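Local coordinates for uncharacterized protein (Candida albicans, PDB 5K04), which probably serves as the non-catalytic, helical-repeat subunit of the NatB N-terminal acetyltransferase complex, supporting the acetylation of protein N-termini, at residues E335-V340 against W353-R358; L398-E403 against P722-D727. One frame throughout, in Å; residues are numbered along the deposited sequence.

Contact 1 of 2, residues E335-V340 against W353-R358; sequences ENLITV and WDVYER
V340 and V355 reach toward each other tip to tip, and their methyl groups make the closest approach between segments 335-340 and 353-358. Against V355, only CG1 of V340 does the touching: placed anti to the backbone N (chi1 177°), it points across to both methyls of V355, 3.7 Å from V355 CG2 and 3.9 Å from V355 CG1. With no polar group to satisfy, the short branched side chain of valine suits a buried meeting point like this, and its few rotatable bonds mean that little freedom is lost on packing. L337, one turn before V340, adds a longer reach. Its CD1 comes to 4.3 Å from CG1 of V355, a looser apolar contact, while V372 of helix 372-383 also packs on the leucine.

One turn beyond V355, the long, flexible chain of R358 carries its guanidinium across to the edge of the valine pair, where NH2 lies 4.5 Å from V340 CG2. The group is held obliquely to that methyl, a loose approach at an exposed position.

N336 caps the start of helix 337-346. Its OD1 accepts from T339 N at 2.8 Å, with an N-H...O angle of 160° and the donor in the carbonyl plane. Asparagine suits the position because its short amide can fold back onto a first-turn N-H. The threonine hydroxyl is bonded in turn to N306, and on helix 353-358 D354 forms a salt bridge with R344. The arrangement is that of successive short helices packed through aliphatic side chains, consistent with the helical-repeat architecture of the TPR clan, in which this region's sequence family is placed.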
loop_
_atom_site.group_PDB
_atom_site.type_symbol
_atom_site.label_atom_id
_atom_site.label_comp_id
_atom_site.label_asym_id
_atom_site.label_seq_id
_atom_site.Cartn_x
_atom_site.Cartn_y
_atom_site.Cartn_z
ATOM N N GLU A 335 -25.698 30.503 -8.707
ATOM C CA GLU A 335 -26.715 29.474 -8.885
ATOM C C GLU A 335 -26.126 28.080 -9.036
ATOM O O GLU A 335 -26.724 27.113 -8.559
ATOM C CB GLU A 335 -27.601 29.793 -10.093
ATOM C CG GLU A 335 -28.693 30.828 -9.796
ATOM C CD GLU A 335 -29.878 30.725 -10.741
ATOM O OE1 GLU A 335 -29.670 30.753 -11.975
ATOM O OE2 GLU A 335 -31.018 30.601 -10.243
ATOM N N ASN A 336 -24.970 27.959 -9.688
ATOM C CA ASN A 336 -24.348 26.663 -9.916
ATOM C C ASN A 336 -23.450 26.315 -8.734
ATOM O O ASN A 336 -22.448 26.995 -8.476
ATOM C CB ASN A 336 -23.557 26.636 -11.224
ATOM C CG ASN A 336 -22.864 25.314 -11.445
ATOM O OD1 ASN A 336 -21.734 25.125 -11.026
ATOM N ND2 ASN A 336 -23.548 24.384 -12.086
ATOM N N LEU A 337 -23.810 25.229 -8.049
ATOM C CA LEU A 337 -23.146 24.831 -6.812
ATOM C C LEU A 337 -21.632 24.721 -6.990
ATOM O O LEU A 337 -20.861 25.253 -6.184
ATOM C CB LEU A 337 -23.752 23.505 -6.337
ATOM C CG LEU A 337 -22.938 22.643 -5.382
ATOM C CD1 LEU A 337 -22.554 23.411 -4.121
ATOM C CD2 LEU A 337 -23.753 21.424 -5.023
ATOM N N ILE A 338 -21.190 24.049 -8.053
ATOM C CA ILE A 338 -19.755 23.835 -8.259
ATOM C C ILE A 338 -19.026 25.146 -8.591
ATOM O O ILE A 338 -17.882 25.353 -8.167
ATOM C CB ILE A 338 -19.547 22.743 -9.324
ATOM C CG1 ILE A 338 -19.917 21.377 -8.707
ATOM C CG2 ILE A 338 -18.101 22.752 -9.857
ATOM C CD1 ILE A 338 -20.031 20.238 -9.691
ATOM N N THR A 339 -19.677 26.061 -9.313
ATOM C CA THR A 339 -19.134 27.410 -9.454
ATOM C C THR A 339 -18.850 28.019 -8.087
ATOM O O THR A 339 -17.781 28.592 -7.864
ATOM C CB THR A 339 -20.110 28.291 -10.241
ATOM O OG1 THR A 339 -20.369 27.703 -11.520
ATOM C CG2 THR A 339 -19.554 29.715 -10.440
ATOM N N VAL A 340 -19.785 27.867 -7.144
ATOM C CA VAL A 340 -19.589 28.422 -5.807
ATOM C C VAL A 340 -18.461 27.696 -5.079
ATOM O O VAL A 340 -17.651 28.317 -4.382
ATOM C CB VAL A 340 -20.910 28.370 -5.023
ATOM C CG1 VAL A 340 -20.713 28.881 -3.588
ATOM C CG2 VAL A 340 -21.967 29.195 -5.740
ATOM N N TRP A 353 -21.293 27.218 5.725
ATOM C CA TRP A 353 -22.604 26.662 6.048
ATOM C C TRP A 353 -23.714 27.325 5.245
ATOM O O TRP A 353 -24.736 26.690 4.960
ATOM C CB TRP A 353 -22.886 26.790 7.546
ATOM C CG TRP A 353 -21.921 26.000 8.367
ATOM C CD1 TRP A 353 -21.024 26.489 9.279
ATOM C CD2 TRP A 353 -21.724 24.579 8.332
ATOM N NE1 TRP A 353 -20.288 25.458 9.809
ATOM C CE2 TRP A 353 -20.695 24.277 9.250
ATOM C CE3 TRP A 353 -22.319 23.536 7.622
ATOM C CZ2 TRP A 353 -20.253 22.970 9.484
ATOM C CZ3 TRP A 353 -21.876 22.234 7.855
ATOM C CH2 TRP A 353 -20.850 21.967 8.779
ATOM N N ASP A 354 -23.529 28.590 4.864
ATOM C CA ASP A 354 -24.552 29.267 4.073
ATOM C C ASP A 354 -24.778 28.545 2.749
ATOM O O ASP A 354 -25.918 28.414 2.290
ATOM C CB ASP A 354 -24.165 30.734 3.843
ATOM C CG ASP A 354 -22.812 30.890 3.151
ATOM O OD1 ASP A 354 -21.878 30.109 3.445
ATOM O OD2 ASP A 354 -22.687 31.793 2.305
ATOM N N VAL A 355 -23.704 28.035 2.136
ATOM C CA VAL A 355 -23.852 27.316 0.874
ATOM C C VAL A 355 -24.425 25.932 1.126
ATOM O O VAL A 355 -25.290 25.457 0.376
ATOM C CB VAL A 355 -22.504 27.237 0.138
ATOM C CG1 VAL A 355 -22.663 26.483 -1.175
ATOM C CG2 VAL A 355 -21.953 28.621 -0.108
ATOM N N TYR A 356 -23.951 25.268 2.189
ATOM C CA TYR A 356 -24.545 24.006 2.621
ATOM C C TYR A 356 -26.064 24.126 2.766
ATOM O O TYR A 356 -26.818 23.284 2.267
ATOM C CB TYR A 356 -23.916 23.541 3.936
ATOM C CG TYR A 356 -24.658 22.353 4.493
ATOM C CD1 TYR A 356 -24.418 21.073 4.000
ATOM C CD2 TYR A 356 -25.640 22.513 5.465
ATOM C CE1 TYR A 356 -25.123 19.982 4.474
ATOM C CE2 TYR A 356 -26.361 21.433 5.944
ATOM C CZ TYR A 356 -26.097 20.168 5.454
ATOM O OH TYR A 356 -26.801 19.092 5.943
ATOM N N GLU A 357 -26.532 25.179 3.436
ATOM C CA GLU A 357 -27.972 25.335 3.637
ATOM C C GLU A 357 -28.729 25.484 2.323
ATOM O O GLU A 357 -29.923 25.171 2.272
ATOM C CB GLU A 357 -28.259 26.527 4.549
ATOM C CG GLU A 357 -27.852 26.319 6.016
ATOM C CD GLU A 357 -28.685 25.268 6.751
ATOM O OE1 GLU A 357 -29.718 24.824 6.209
ATOM O OE2 GLU A 357 -28.300 24.892 7.881
ATOM N N ARG A 358 -28.065 25.933 1.260
ATOM C CA ARG A 358 -28.702 26.066 -0.046
ATOM C C ARG A 358 -28.639 24.791 -0.872
ATOM O O ARG A 358 -29.388 24.662 -1.842
ATOM C CB ARG A 358 -28.061 27.209 -0.839
ATOM C CG ARG A 358 -28.520 28.602 -0.414
ATOM C CD ARG A 358 -27.495 29.650 -0.818
ATOM N NE ARG A 358 -27.261 29.655 -2.261
ATOM C CZ ARG A 358 -26.161 30.132 -2.847
ATOM N NH1 ARG A 358 -25.173 30.646 -2.116
ATOM N NH2 ARG A 358 -26.045 30.090 -4.172
#

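Contact 2 of 2, residues L398-E403 against P722-D727; sequences LKHLLE and PPISVD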
loop_
_atom_site.group_PDB
_atom_site.type_symbol
_atom_site.label_atom_id
_atom_site.label_comp_id
_atom_site.label_asym_id
_atom_site.label_seq_id
_atom_site.Cartn_x
_atom_site.Cartn_y
_atom_site.Cartn_z
ATOM N N LEU A 398 -20.295 15.457 10.958
ATOM C CA LEU A 398 -19.900 14.477 9.942
ATOM C C LEU A 398 -20.989 13.430 9.732
ATOM O O LEU A 398 -21.418 13.188 8.600
ATOM C CB LEU A 398 -18.574 13.816 10.335
ATOM C CG LEU A 398 -17.343 14.727 10.235
ATOM C CD1 LEU A 398 -16.089 13.997 10.662
ATOM C CD2 LEU A 398 -17.154 15.305 8.811
ATOM N N LYS A 399 -21.473 12.825 10.829
ATOM C CA LYS A 399 -22.572 11.860 10.746
ATOM C C LYS A 399 -23.796 12.467 10.071
ATOM O O LYS A 399 -24.480 11.796 9.292
ATOM C CB LYS A 399 -22.947 11.341 12.140
ATOM C CG LYS A 399 -21.840 10.575 12.836
ATOM C CD LYS A 399 -22.196 10.272 14.275
ATOM C CE LYS A 399 -23.432 9.385 14.358
ATOM N NZ LYS A 399 -23.937 9.333 15.754
ATOM N N HIS A 400 -24.095 13.733 10.366
ATOM C CA HIS A 400 -25.277 14.348 9.771
ATOM C C HIS A 400 -25.122 14.488 8.267
ATOM O O HIS A 400 -26.038 14.154 7.510
ATOM C CB HIS A 400 -25.556 15.712 10.401
ATOM C CG HIS A 400 -26.766 16.376 9.835
ATOM N ND1 HIS A 400 -26.700 17.317 8.828
ATOM C CD2 HIS A 400 -28.080 16.196 10.093
ATOM C CE1 HIS A 400 -27.920 17.703 8.506
ATOM N NE2 HIS A 400 -28.775 17.038 9.259
ATOM N N LEU A 401 -23.962 14.974 7.824
ATOM C CA LEU A 401 -23.654 15.045 6.399
ATOM C C LEU A 401 -23.716 13.671 5.732
ATOM O O LEU A 401 -24.192 13.545 4.596
ATOM C CB LEU A 401 -22.273 15.677 6.211
ATOM C CG LEU A 401 -22.099 17.054 6.860
ATOM C CD1 LEU A 401 -20.687 17.572 6.694
ATOM C CD2 LEU A 401 -23.117 18.057 6.326
ATOM N N LEU A 402 -23.242 12.627 6.422
ATOM C CA LEU A 402 -23.196 11.288 5.835
ATOM C C LEU A 402 -24.576 10.654 5.700
ATOM O O LEU A 402 -24.711 9.683 4.949
ATOM C CB LEU A 402 -22.269 10.371 6.653
ATOM C CG LEU A 402 -20.759 10.572 6.422
ATOM C CD1 LEU A 402 -19.869 9.944 7.493
ATOM C CD2 LEU A 402 -20.383 10.020 5.045
ATOM N N GLU A 403 -25.592 11.162 6.421
ATOM C CA GLU A 403 -26.967 10.675 6.257
ATOM C C GLU A 403 -27.462 10.893 4.833
ATOM O O GLU A 403 -28.136 10.036 4.251
ATOM C CB GLU A 403 -27.926 11.388 7.231
ATOM C CG GLU A 403 -27.751 11.099 8.718
ATOM C CD GLU A 403 -28.570 12.048 9.588
ATOM O OE1 GLU A 403 -29.435 12.754 9.031
ATOM O OE2 GLU A 403 -28.343 12.095 10.822
ATOM N N PRO A 722 -24.291 24.072 17.624
ATOM C CA PRO A 722 -23.880 23.610 16.294
ATOM C C PRO A 722 -24.258 24.606 15.253
ATOM O O PRO A 722 -25.205 25.404 15.402
ATOM C CB PRO A 722 -24.678 22.293 16.135
ATOM C CG PRO A 722 -25.404 22.063 17.435
ATOM C CD PRO A 722 -25.499 23.394 18.101
ATOM N N PRO A 723 -23.529 24.648 14.115
ATOM C CA PRO A 723 -23.823 25.617 13.055
ATOM C C PRO A 723 -25.031 25.268 12.194
ATOM O O PRO A 723 -25.506 26.136 11.450
ATOM C CB PRO A 723 -22.538 25.612 12.214
ATOM C CG PRO A 723 -21.982 24.232 12.415
ATOM C CD PRO A 723 -22.323 23.844 13.833
ATOM N N ILE A 724 -25.534 24.035 12.260
ATOM C CA ILE A 724 -26.695 23.611 11.497
ATOM C C ILE A 724 -27.623 22.858 12.445
ATOM O O ILE A 724 -27.259 22.532 13.575
ATOM C CB ILE A 724 -26.304 22.737 10.287
ATOM C CG1 ILE A 724 -25.558 21.496 10.752
ATOM C CG2 ILE A 724 -25.418 23.516 9.316
ATOM C CD1 ILE A 724 -25.377 20.452 9.662
ATOM N N SER A 725 -28.836 22.578 11.967
ATOM C CA SER A 725 -29.813 21.869 12.779
ATOM C C SER A 725 -29.463 20.390 12.819
ATOM O O SER A 725 -29.467 19.711 11.785
ATOM C CB SER A 725 -31.221 22.071 12.245
ATOM O OG SER A 725 -32.141 21.972 13.313
ATOM N N VAL A 726 -29.160 19.896 14.019
ATOM C CA VAL A 726 -28.779 18.508 14.256
ATOM C C VAL A 726 -29.328 18.096 15.616
ATOM O O VAL A 726 -29.716 18.932 16.434
ATOM C CB VAL A 726 -27.251 18.311 14.221
ATOM C CG1 VAL A 726 -26.723 18.379 12.797
ATOM C CG2 VAL A 726 -26.577 19.354 15.081
ATOM N N ASP A 727 -29.367 16.788 15.848
ATOM C CA ASP A 727 -29.631 16.225 17.165
ATOM C C ASP A 727 -28.306 15.785 17.770
ATOM O O ASP A 727 -27.637 14.890 17.237
ATOM C CB ASP A 727 -30.597 15.047 17.089
ATOM C CG ASP A 727 -30.887 14.445 18.458
ATOM O OD1 ASP A 727 -31.474 15.159 19.317
ATOM O OD2 ASP A 727 -30.523 13.267 18.666
#
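This is a helix-to-loop contact in an all-helical, TPR-like fold: helix 388-404 receives, on one of its sides, the irregular segment that precedes helix 729-747. The imidazole of H400 carries it. CG stands anti to the backbone N (chi1 -179°), which sends the ring out from the helix to the loop. There V726 lays CG1 over one face in a CH-pi contact, 3.9 Å from the centroid of the H400 ring and 26° off its normal. The flat, polarisable ring suits this partly exposed site because its pi face accepts a methyl. S725 O lies over the same face, 3.7 Å from H400 NE2, and makes no hydrogen bond with it. The beta-branched V726 fits an extended backbone.

Beyond the ring, K399 is hydrogen-bonded to T731, and D727 caps the N-H of Q730, as a short carboxylate can at a helix start; both tie the neighbourhood to helix 729-747. I724 suits its buried position by being wholly apolar, and its side chain is long enough to reach the ring: the CG1 branch brings its terminal methyl obliquely to the imidazole, with CD1 3.5 Å from ND1 of H400.

Overall arrangement
Contact 1 and contact 2 lie in series along the chain, with centres about 17 Å apart and on the same side of the chain's centre. Contact 1 joins helices 337-346 and 353-358 close in sequence, whereas contact 2 brings helix 388-404 against a loop more than 300 residues later. Helix 353-358 bridges them: Y356 packs on H400 and L401, W353 on P723, and E357 on I724. Helix 372-383 also touches residues of both contacts. The two contacts thus join through helix 353-358, on the side where the L337 side chain lies about 12 Å from bound coenzyme A, linking helices 337-346 to 388-404 with the loop before the C-terminal helix 729-747.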